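Local coordinates for erythrocyte membrane protein 1 (Plasmodium falciparum, PDB 6S8T), which probably binds host cell surface receptors, this piece being an ICAM-1-binding DBLbeta domain of a longer parasite adhesion protein, at residues E367-A372 against E397-T402. Sequence-based numbering, arbitrary orientation.
Sequences ELYLQA and ELQKVT
Gln399 reaches from its helix to the last turn of the neighbouring one, where its amide nitrogen donates to the backbone carbonyl of Tyr369 while lying against the face of the same residue's ring. The hydrogen bond runs from Gln399 NE2 to Tyr369 O at 3.0 Å. It is bent, with an N-H...O angle of 137°, and the carbonyl oxygen lies close to the amide plane of Gln399. The side-chain amide thus donates to a carbonyl in the last turn of helix 335-372, and the Gln399 side chain also touches Lys373, just beyond that helix end.

The amide-ring contact is made by the same nitrogen. NE2 sits 3.2 Å above the plane of the Tyr369 ring, over its centre, and the amide stands nearly upright on that face, the two planes 85° apart. Gln399 CG continues the cover outward, 3.5 Å from Tyr369 OH. Tyr369 carries its CG anti to the backbone N (chi1 -168°), which swings the end of the ring toward helix 388-402, where Gln399 meets its face; Phe395 meets this ring edge-to-face.

This is helix-to-helix packing in the C-terminal part of the Duffy-binding-like domain: the long helix 335-372 and helix 388-402, joined by a loop, meet near their C-terminal ends.

Van der Waals contact is lighter. Ala372 CB points at the second helix and touches the amide of Gln399, 3.8 Å from OE1.

A water extends the polar link in the plane of the Tyr369 ring, at its edge, lying 2.8 Å from Tyr369 OH and 2.8 Å from Thr402 OG1.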
loop_
_atom_site.group_PDB
_atom_site.type_symbol
_atom_site.label_atom_id
_atom_site.label_comp_id
_atom_site.label_asym_id
_atom_site.label_seq_id
_atom_site.Cartn_x
_atom_site.Cartn_y
_atom_site.Cartn_z
ATOM N N GLU A 367 8.037 4.170 -18.120
ATOM C CA GLU A 367 7.403 3.523 -19.264
ATOM C C GLU A 367 5.909 3.817 -19.309
ATOM O O GLU A 367 5.364 4.135 -20.374
ATOM C CB GLU A 367 7.659 2.017 -19.209
ATOM C CG GLU A 367 6.991 1.220 -20.311
ATOM C CD GLU A 367 7.367 -0.249 -20.273
ATOM O OE1 GLU A 367 8.541 -0.559 -19.968
ATOM O OE2 GLU A 367 6.490 -1.095 -20.541
ATOM N N LEU A 368 5.232 3.729 -18.161
ATOM C CA LEU A 368 3.799 4.001 -18.118
ATOM C C LEU A 368 3.495 5.479 -18.329
ATOM O O LEU A 368 2.474 5.819 -18.937
ATOM C CB LEU A 368 3.217 3.528 -16.787
ATOM C CG LEU A 368 3.254 2.017 -16.560
ATOM C CD1 LEU A 368 2.830 1.679 -15.142
ATOM C CD2 LEU A 368 2.367 1.313 -17.573
ATOM N N TYR A 369 4.358 6.366 -17.832
ATOM C CA TYR A 369 4.127 7.797 -17.995
ATOM C C TYR A 369 4.261 8.213 -19.455
ATOM O O TYR A 369 3.477 9.032 -19.947
ATOM C CB TYR A 369 5.100 8.581 -17.116
ATOM C CG TYR A 369 4.776 10.052 -16.988
ATOM C CD1 TYR A 369 3.925 10.512 -15.988
ATOM C CD2 TYR A 369 5.330 10.984 -17.859
ATOM C CE1 TYR A 369 3.630 11.860 -15.863
ATOM C CE2 TYR A 369 5.042 12.330 -17.742
ATOM C CZ TYR A 369 4.193 12.762 -16.744
ATOM O OH TYR A 369 3.907 14.103 -16.629
ATOM N N LEU A 370 5.246 7.652 -20.162
ATOM C CA LEU A 370 5.447 7.994 -21.567
ATOM C C LEU A 370 4.311 7.469 -22.436
ATOM O O LEU A 370 3.882 8.144 -23.380
ATOM C CB LEU A 370 6.788 7.445 -22.054
ATOM C CG LEU A 370 8.051 8.022 -21.413
ATOM C CD1 LEU A 370 9.282 7.294 -21.924
ATOM C CD2 LEU A 370 8.160 9.513 -21.678
ATOM N N GLN A 371 3.816 6.265 -22.140
ATOM C CA GLN A 371 2.729 5.707 -22.936
ATOM C C GLN A 371 1.421 6.450 -22.704
ATOM O O GLN A 371 0.578 6.508 -23.606
ATOM C CB GLN A 371 2.564 4.222 -22.628
ATOM C CG GLN A 371 3.743 3.383 -23.075
ATOM C CD GLN A 371 3.494 1.901 -22.923
ATOM O OE1 GLN A 371 4.369 1.082 -23.199
ATOM N NE2 GLN A 371 2.297 1.547 -22.481
ATOM N N ALA A 372 1.239 7.029 -21.517
ATOM C CA ALA A 372 0.019 7.779 -21.235
ATOM C C ALA A 372 -0.102 9.000 -22.139
ATOM O O ALA A 372 -1.169 9.262 -22.707
ATOM C CB ALA A 372 -0.017 8.194 -19.765
ATOM N N GLU A 397 -4.880 12.123 -16.623
ATOM C CA GLU A 397 -5.491 13.237 -15.911
ATOM C C GLU A 397 -4.442 14.096 -15.215
ATOM O O GLU A 397 -4.623 15.313 -15.088
ATOM C CB GLU A 397 -6.521 12.714 -14.914
ATOM C CG GLU A 397 -7.777 12.149 -15.555
ATOM C CD GLU A 397 -8.485 13.162 -16.434
ATOM O OE1 GLU A 397 -8.284 13.128 -17.666
ATOM O OE2 GLU A 397 -9.231 14.001 -15.889
ATOM N N LEU A 398 -3.338 13.489 -14.777
ATOM C CA LEU A 398 -2.251 14.253 -14.174
ATOM C C LEU A 398 -1.564 15.138 -15.211
ATOM O O LEU A 398 -1.314 16.326 -14.966
ATOM C CB LEU A 398 -1.251 13.295 -13.527
ATOM C CG LEU A 398 -0.187 13.858 -12.587
ATOM C CD1 LEU A 398 -0.844 14.542 -11.409
ATOM C CD2 LEU A 398 0.729 12.742 -12.109
ATOM N N GLN A 399 -1.252 14.573 -16.379
ATOM C CA GLN A 399 -0.630 15.346 -17.450
ATOM C C GLN A 399 -1.551 16.450 -17.952
ATOM O O GLN A 399 -1.076 17.516 -18.363
ATOM C CB GLN A 399 -0.229 14.407 -18.592
ATOM C CG GLN A 399 0.914 13.457 -18.228
ATOM C CD GLN A 399 0.922 12.183 -19.054
ATOM O OE1 GLN A 399 0.070 11.984 -19.919
ATOM N NE2 GLN A 399 1.879 11.303 -18.777
ATOM N N LYS A 400 -2.863 16.221 -17.913
ATOM C CA LYS A 400 -3.817 17.225 -18.369
ATOM C C LYS A 400 -3.823 18.445 -17.451
ATOM O O LYS A 400 -3.933 19.583 -17.924
ATOM C CB LYS A 400 -5.207 16.594 -18.454
ATOM C CG LYS A 400 -6.329 17.528 -18.854
ATOM C CD LYS A 400 -7.635 16.757 -18.934
ATOM C CE LYS A 400 -8.792 17.668 -19.269
ATOM N NZ LYS A 400 -10.083 16.933 -19.400
ATOM N N VAL A 401 -3.700 18.232 -16.139
ATOM C CA VAL A 401 -3.683 19.353 -15.203
ATOM C C VAL A 401 -2.366 20.113 -15.294
ATOM O O VAL A 401 -2.349 21.349 -15.310
ATOM C CB VAL A 401 -3.946 18.859 -13.767
ATOM C CG1 VAL A 401 -3.597 19.949 -12.767
ATOM C CG2 VAL A 401 -5.397 18.427 -13.602
ATOM N N THR A 402 -1.244 19.395 -15.351
ATOM C CA THR A 402 0.067 20.033 -15.341
ATOM C C THR A 402 0.478 20.588 -16.697
ATOM O O THR A 402 1.480 21.306 -16.769
ATOM C CB THR A 402 1.141 19.049 -14.872
ATOM O OG1 THR A 402 1.246 17.972 -15.811
ATOM C CG2 THR A 402 0.797 18.492 -13.500
HETATM O O HOH W 1 2.945 16.002 -14.875
#